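Local coordinates for hypothetical protein (PDB 2IM9), which is of unknown function but probably resembles N-acetylmuramoyl-L-alanine amidases, which cleave an amide bond in peptidoglycan, at residues 97-100 / 101-105; 221-224 / 225-228; 294-297 / 298-302. All coordinates share one frame; numbering follows the deposited sequence.

Contact 1 is a pair of successive turns within helix 95-107, whereas contacts 2 and 3 both lie where a strand of the antiparallel sheet runs into a short helix. Contacts 2 and 3 meet directly, with centres 13 Å apart: Phe228 CZ comes to 3.6 Å from Asp301 N, and Phe224 CE1 to 3.9 Å from Leu300 CD2. Contact 1 stands apart, with its centre 22 Å from that of contact 3 and 27 Å from that of contact 2; the nearest atoms are about 10 Å and 17 Å away. The sheet bridges the gap, since strand 264-275 packs on contact 1 through Phe271 and reaches Tyr299 of contact 3 through a weak hydrogen bond with His268.

Contact 1: residues 97-100 / 101-105; sequences TYVN and TVLSL
Thr101 and Ser104 each turn a hydroxyl onto the carbonyl four residues earlier, and that carbonyl also receives the amide of the same residue. Thr101 OG1 donates to Thr97 O at 2.7 Å, while Thr101 N makes the alpha-helical bond to Thr97 O at 2.9 Å. Ser104 repeats the pattern on Asn100 O, its OG at 2.9 Å and its N at 3.1 Å. In both cases the two donors reach the oxygen from opposite faces of the carbonyl plane. A chi1 near -60° sets each hydroxyl beside its own backbone N, facing the preceding turn, and the helix itself thereby supplies a partner for two buried polar groups. Between these doubled bonds run the plain helical ones, such as Val102 N to Tyr98 O.

The apolar contacts also follow the four-residue spacing. Val102 CG2 sits over one face of the Tyr98 ring in a CH-pi contact, 4.1 Å from the ring centroid and 26° off the normal, shifted toward the rim so that Tyr98 CE1 is its nearest ring atom at 3.7 Å. Val99 and Leu103 point the same way, Val99 CG1 lying 3.8 Å from Leu103 CD1.

Outside partners fix the polar ends: Tyr98 OH bonds to Ser61 O, and Asn100 OD1 to Trp141 NE1. Phe271 of strand 264-275 packs on Val99, Val102 and Leu103. A buried helix laid against the sheet in this way is consistent with the central helix of the papain-like clan CA fold.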
loop_
_atom_site.group_PDB
_atom_site.type_symbol
_atom_site.label_atom_id
_atom_site.label_comp_id
_atom_site.label_asym_id
_atom_site.label_seq_id
_atom_site.Cartn_x
_atom_site.Cartn_y
_atom_site.Cartn_z
ATOM N N THR A 97 -1.219 -3.955 -3.162
ATOM C CA THR A 97 -1.676 -5.293 -2.786
ATOM C C THR A 97 -0.566 -6.115 -2.120
ATOM O O THR A 97 -0.845 -6.968 -1.265
ATOM C CB THR A 97 -2.332 -6.053 -3.957
ATOM O OG1 THR A 97 -1.332 -6.446 -4.904
ATOM C CG2 THR A 97 -3.387 -5.165 -4.666
ATOM N N TYR A 98 0.684 -5.875 -2.500
ATOM C CA TYR A 98 1.794 -6.533 -1.827
ATOM C C TYR A 98 1.826 -6.169 -0.347
ATOM O O TYR A 98 1.887 -7.033 0.519
ATOM C CB TYR A 98 3.111 -6.172 -2.511
ATOM C CG TYR A 98 4.327 -6.808 -1.904
ATOM C CD1 TYR A 98 4.463 -8.199 -1.840
ATOM C CD2 TYR A 98 5.384 -6.017 -1.426
ATOM C CE1 TYR A 98 5.609 -8.778 -1.278
ATOM C CE2 TYR A 98 6.512 -6.587 -0.862
ATOM C CZ TYR A 98 6.626 -7.960 -0.810
ATOM O OH TYR A 98 7.758 -8.508 -0.265
ATOM N N VAL A 99 1.785 -4.874 -0.051
ATOM C CA VAL A 99 1.864 -4.444 1.343
ATOM C C VAL A 99 0.650 -4.962 2.127
ATOM O O VAL A 99 0.800 -5.494 3.236
ATOM C CB VAL A 99 2.043 -2.916 1.407
ATOM C CG1 VAL A 99 1.795 -2.379 2.813
ATOM C CG2 VAL A 99 3.457 -2.552 0.960
ATOM N N ASN A 100 -0.538 -4.836 1.539
ATOM C CA ASN A 100 -1.760 -5.310 2.197
ATOM C C ASN A 100 -1.729 -6.812 2.476
ATOM O O ASN A 100 -2.138 -7.271 3.553
ATOM C CB ASN A 100 -2.971 -5.005 1.317
ATOM C CG ASN A 100 -3.494 -3.596 1.521
ATOM O OD1 ASN A 100 -3.430 -3.059 2.619
ATOM N ND2 ASN A 100 -4.037 -3.002 0.460
ATOM N N THR A 101 -1.261 -7.570 1.498
ATOM C CA THR A 101 -1.230 -9.027 1.644
ATOM C C THR A 101 -0.206 -9.429 2.713
ATOM O O THR A 101 -0.521 -10.210 3.618
ATOM C CB THR A 101 -0.926 -9.714 0.323
ATOM O OG1 THR A 101 -1.953 -9.364 -0.613
ATOM C CG2 THR A 101 -0.910 -11.219 0.521
ATOM N N VAL A 102 0.994 -8.862 2.641
ATOM C CA VAL A 102 2.034 -9.196 3.625
ATOM C C VAL A 102 1.593 -8.839 5.055
ATOM O O VAL A 102 1.701 -9.673 5.965
ATOM C CB VAL A 102 3.388 -8.533 3.294
ATOM C CG1 VAL A 102 4.360 -8.710 4.481
ATOM C CG2 VAL A 102 3.964 -9.142 2.010
ATOM N N LEU A 103 1.093 -7.615 5.245
ATOM C CA LEU A 103 0.638 -7.183 6.566
ATOM C C LEU A 103 -0.450 -8.091 7.121
ATOM O O LEU A 103 -0.382 -8.500 8.283
ATOM C CB LEU A 103 0.146 -5.733 6.540
ATOM C CG LEU A 103 1.245 -4.683 6.388
ATOM C CD1 LEU A 103 0.602 -3.290 6.299
ATOM C CD2 LEU A 103 2.273 -4.775 7.522
ATOM N N SER A 104 -1.439 -8.417 6.292
ATOM C CA SER A 104 -2.550 -9.258 6.739
ATOM C C SER A 104 -2.095 -10.680 7.067
ATOM O O SER A 104 -2.591 -11.262 8.030
ATOM C CB SER A 104 -3.692 -9.251 5.720
ATOM O OG SER A 104 -4.141 -7.919 5.495
ATOM N N LEU A 105 -1.158 -11.237 6.298
ATOM C CA LEU A 105 -0.573 -12.551 6.641
ATOM C C LEU A 105 0.197 -12.459 7.965
ATOM O O LEU A 105 0.094 -13.346 8.814
ATOM C CB LEU A 105 0.364 -13.072 5.536
ATOM C CG LEU A 105 -0.327 -13.558 4.250
ATOM C CD1 LEU A 105 0.644 -13.597 3.080
ATOM C CD2 LEU A 105 -0.969 -14.939 4.485
#

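Contact 2: residues 221-224 / 225-228; sequences YIPF and TALF
Ile222 and Leu227 form the close-packed side of this strand-to-helix turn. The methyl CG2 of Ile222 presses on the branch point of Leu227, 3.6 Å from its CG and 3.8 Å from its CD2, with the two side chains crossing at about a right angle. With CG1 of Ile222 anti to the carbonyl carbon (chi1 -59°), CG2 is left anti to the backbone N, directed at the helix. Leu237 and Phe238 of helix 235-238 also pack on Leu227.

Within this turn the aromatic pair fits less closely, though both rings pack on Leu300 of helix 296-303. Phe224 CD1 stands 4.2 Å from both Leu227 CD1, which lies at the edge of its ring, and Phe228 CE2. The two phenylalanine side chains run side by side, yet Phe228 meets the preceding turn chiefly at one oxygen: its N bonds to Phe224 O at 2.8 Å, and the same oxygen lies at the edge of the Phe228 ring, in its plane.

On the solvent side, exposed Thr225 brings OG1 up to the CB-CG edge of the Pro223 ring, 3.5 Å from Pro223 CB, and partly exposed Ala226 brings CB to 3.9 Å from Pro223 CG. These are light van der Waals touches.

Pro223 is the N-cap, and its carbonyl takes two amides: Leu227 N in the carbonyl plane at 3.1 Å, and Ala226 N from above that plane, with a more bent N-H...O angle of 144°. Since a proline side chain carries no acceptor, the chemistry implies that main-chain oxygens close this single turn, with apolar side chains filling in around them.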
loop_
_atom_site.group_PDB
_atom_site.type_symbol
_atom_site.label_atom_id
_atom_site.label_comp_id
_atom_site.label_asym_id
_atom_site.label_seq_id
_atom_site.Cartn_x
_atom_site.Cartn_y
_atom_site.Cartn_z
ATOM N N TYR A 221 6.580 13.899 5.790
ATOM C CA TYR A 221 7.636 13.244 5.001
ATOM C C TYR A 221 8.997 13.794 5.363
ATOM O O TYR A 221 9.137 14.982 5.717
ATOM C CB TYR A 221 7.385 13.327 3.477
ATOM C CG TYR A 221 7.568 14.705 2.865
ATOM C CD1 TYR A 221 8.753 15.041 2.193
ATOM C CD2 TYR A 221 6.557 15.671 2.941
ATOM C CE1 TYR A 221 8.927 16.308 1.607
ATOM C CE2 TYR A 221 6.750 16.966 2.378
ATOM C CZ TYR A 221 7.922 17.257 1.714
ATOM O OH TYR A 221 8.095 18.513 1.143
ATOM N N ILE A 222 9.989 12.904 5.303
ATOM C CA ILE A 222 11.378 13.316 5.461
ATOM C C ILE A 222 11.844 13.696 4.070
ATOM O O ILE A 222 11.821 12.868 3.155
ATOM C CB ILE A 222 12.250 12.175 5.971
ATOM C CG1 ILE A 222 11.745 11.666 7.325
ATOM C CG2 ILE A 222 13.706 12.643 6.163
ATOM C CD1 ILE A 222 12.433 10.391 7.738
ATOM N N PRO A 223 12.260 14.957 3.895
ATOM C CA PRO A 223 12.646 15.468 2.583
ATOM C C PRO A 223 14.023 14.988 2.119
ATOM O O PRO A 223 14.906 14.733 2.951
ATOM C CB PRO A 223 12.705 16.978 2.823
ATOM C CG PRO A 223 13.077 17.109 4.212
ATOM C CD PRO A 223 12.368 16.000 4.932
ATOM N N PHE A 224 14.209 14.911 0.801
ATOM C CA PHE A 224 15.500 14.533 0.228
ATOM C C PHE A 224 16.577 15.557 0.566
ATOM O O PHE A 224 17.762 15.213 0.631
ATOM C CB PHE A 224 15.425 14.336 -1.289
ATOM C CG PHE A 224 14.601 13.152 -1.721
ATOM C CD1 PHE A 224 14.508 12.011 -0.932
ATOM C CD2 PHE A 224 13.924 13.181 -2.946
ATOM C CE1 PHE A 224 13.751 10.920 -1.342
ATOM C CE2 PHE A 224 13.185 12.099 -3.375
ATOM C CZ PHE A 224 13.080 10.957 -2.562
ATOM N N THR A 225 16.170 16.802 0.789
ATOM C CA THR A 225 17.122 17.842 1.198
ATOM C C THR A 225 17.788 17.489 2.537
ATOM O O THR A 225 18.900 17.962 2.833
ATOM C CB THR A 225 16.454 19.221 1.301
ATOM O OG1 THR A 225 15.348 19.147 2.216
ATOM C CG2 THR A 225 15.975 19.672 -0.071
ATOM N N ALA A 226 17.112 16.666 3.340
ATOM C CA ALA A 226 17.659 16.182 4.609
ATOM C C ALA A 226 18.389 14.855 4.422
ATOM O O ALA A 226 19.503 14.677 4.892
ATOM C CB ALA A 226 16.549 16.043 5.651
ATOM N N LEU A 227 17.752 13.924 3.721
ATOM C CA LEU A 227 18.291 12.578 3.563
ATOM C C LEU A 227 19.557 12.569 2.723
ATOM O O LEU A 227 20.375 11.656 2.840
ATOM C CB LEU A 227 17.254 11.660 2.920
ATOM C CG LEU A 227 16.078 11.249 3.801
ATOM C CD1 LEU A 227 15.064 10.520 2.928
ATOM C CD2 LEU A 227 16.523 10.336 4.934
ATOM N N PHE A 228 19.699 13.588 1.874
ATOM C CA PHE A 228 20.888 13.736 1.043
ATOM C C PHE A 228 21.521 15.105 1.217
ATOM O O PHE A 228 22.040 15.675 0.258
ATOM C CB PHE A 228 20.554 13.454 -0.424
ATOM C CG PHE A 228 20.128 12.049 -0.655
ATOM C CD1 PHE A 228 21.071 11.042 -0.852
ATOM C CD2 PHE A 228 18.779 11.717 -0.601
ATOM C CE1 PHE A 228 20.680 9.731 -1.032
ATOM C CE2 PHE A 228 18.362 10.384 -0.778
ATOM C CZ PHE A 228 19.319 9.393 -0.990
#

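Contact 3: residues 294-297 / 298-302; sequences VSLI and DYLDK
Ser295 OG accepts the amide of Asp298 at 3.1 Å with an N-H...O angle of 172°, the side-chain N-cap bond that starts helix 296-303 at the end of strand 290-295. Swinging OG anti to the backbone N carries the hydroxyl over the first turn, where Asp298 N points. The main chain of the same serine contributes as well: Ser295 O receives Tyr299 N at 2.9 Å. The carboxylate of Asp298 lies alongside Ser295, with Asp298 CG 3.4 Å from Ser295 OG and Asp298 OD2 3.5 Å from Ser295 CB. Its negative charge in the first turn probably favours the helix start electrostatically.

Two apolar pairs pack along the same turn. Val294 CG2 reaches Tyr299 CD1 at 3.8 Å, meeting the ring obliquely, and Leu296 CD1 lies 3.8 Å from Leu300 CD1. The Leu296 side chain starts away from the following turn, but a chi2 of 70° bends CD1 back to it.

In the next shell, Ile249 of strand 246-254 packs on Tyr299 and Leu300, so the helix lies against the sheet. Phe281 of strand 278-285 sets its ring against that of Tyr299 with the planes about 60° apart, and Tyr299 OH has a weak hydrogen bond to His268 ND1. Farther along the helix, Asp301 OD1 forms a salt bridge with Arg304 NH1.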
loop_
_atom_site.group_PDB
_atom_site.type_symbol
_atom_site.label_atom_id
_atom_site.label_comp_id
_atom_site.label_asym_id
_atom_site.label_seq_id
_atom_site.Cartn_x
_atom_site.Cartn_y
_atom_site.Cartn_z
ATOM N N VAL A 294 15.657 -3.638 -3.353
ATOM C CA VAL A 294 16.643 -2.681 -3.883
ATOM C C VAL A 294 17.202 -1.848 -2.724
ATOM O O VAL A 294 16.487 -1.559 -1.768
ATOM C CB VAL A 294 16.056 -1.729 -4.972
ATOM C CG1 VAL A 294 15.533 -2.500 -6.191
ATOM C CG2 VAL A 294 14.983 -0.823 -4.377
ATOM N N SER A 295 18.479 -1.474 -2.793
ATOM C CA SER A 295 19.044 -0.572 -1.783
ATOM C C SER A 295 18.156 0.661 -1.630
ATOM O O SER A 295 17.869 1.326 -2.624
ATOM C CB SER A 295 20.450 -0.118 -2.177
ATOM O OG SER A 295 20.794 1.086 -1.489
ATOM N N LEU A 296 17.704 0.964 -0.402
ATOM C CA LEU A 296 16.811 2.120 -0.228
ATOM C C LEU A 296 17.563 3.424 -0.536
ATOM O O LEU A 296 17.034 4.314 -1.185
ATOM C CB LEU A 296 16.157 2.167 1.166
ATOM C CG LEU A 296 15.291 3.425 1.395
ATOM C CD1 LEU A 296 13.981 3.406 0.545
ATOM C CD2 LEU A 296 14.984 3.693 2.868
ATOM N N ILE A 297 18.804 3.525 -0.073
ATOM C CA ILE A 297 19.626 4.705 -0.372
ATOM C C ILE A 297 19.772 4.921 -1.883
ATOM O O ILE A 297 19.498 6.013 -2.381
ATOM C CB ILE A 297 21.009 4.645 0.344
ATOM C CG1 ILE A 297 20.815 4.755 1.863
ATOM C CG2 ILE A 297 21.931 5.756 -0.181
ATOM C CD1 ILE A 297 22.066 4.434 2.676
ATOM N N ASP A 298 20.157 3.882 -2.616
ATOM C CA ASP A 298 20.296 3.983 -4.079
ATOM C C ASP A 298 18.977 4.319 -4.774
ATOM O O ASP A 298 18.949 5.134 -5.692
ATOM C CB ASP A 298 20.855 2.688 -4.658
ATOM C CG ASP A 298 22.276 2.425 -4.234
ATOM O OD1 ASP A 298 22.922 3.348 -3.652
ATOM O OD2 ASP A 298 22.746 1.284 -4.490
ATOM N N TYR A 299 17.892 3.681 -4.334
ATOM C CA TYR A 299 16.567 3.911 -4.902
ATOM C C TYR A 299 16.178 5.393 -4.776
ATOM O O TYR A 299 15.735 6.040 -5.748
ATOM C CB TYR A 299 15.546 3.014 -4.188
ATOM C CG TYR A 299 14.132 3.202 -4.670
ATOM C CD1 TYR A 299 13.647 2.484 -5.770
ATOM C CD2 TYR A 299 13.282 4.099 -4.031
ATOM C CE1 TYR A 299 12.342 2.660 -6.218
ATOM C CE2 TYR A 299 11.985 4.305 -4.480
ATOM C CZ TYR A 299 11.524 3.585 -5.571
ATOM O OH TYR A 299 10.232 3.781 -5.994
ATOM N N LEU A 300 16.333 5.936 -3.574
ATOM C CA LEU A 300 15.948 7.317 -3.317
ATOM C C LEU A 300 16.894 8.288 -4.000
ATOM O O LEU A 300 16.473 9.350 -4.438
ATOM C CB LEU A 300 15.866 7.594 -1.808
ATOM C CG LEU A 300 14.776 6.793 -1.079
ATOM C CD1 LEU A 300 14.771 7.105 0.399
ATOM C CD2 LEU A 300 13.387 7.058 -1.666
ATOM N N ASP A 301 18.172 7.919 -4.103
ATOM C CA ASP A 301 19.139 8.786 -4.773
ATOM C C ASP A 301 18.729 8.992 -6.240
ATOM O O ASP A 301 18.765 10.113 -6.754
ATOM C CB ASP A 301 20.553 8.219 -4.668
ATOM C CG ASP A 301 21.589 9.139 -5.290
ATOM O OD1 ASP A 301 21.699 10.302 -4.852
ATOM O OD2 ASP A 301 22.269 8.696 -6.242
ATOM N N LYS A 302 18.316 7.906 -6.888
ATOM C CA LYS A 302 17.789 7.959 -8.255
ATOM C C LYS A 302 16.465 8.722 -8.318
ATOM O O LYS A 302 16.199 9.425 -9.292
ATOM C CB LYS A 302 17.594 6.550 -8.820
ATOM C CG LYS A 302 18.878 5.745 -8.946
ATOM C CD LYS A 302 18.570 4.318 -9.374
ATOM C CE LYS A 302 19.847 3.490 -9.559
ATOM N NZ LYS A 302 20.492 3.136 -8.251
#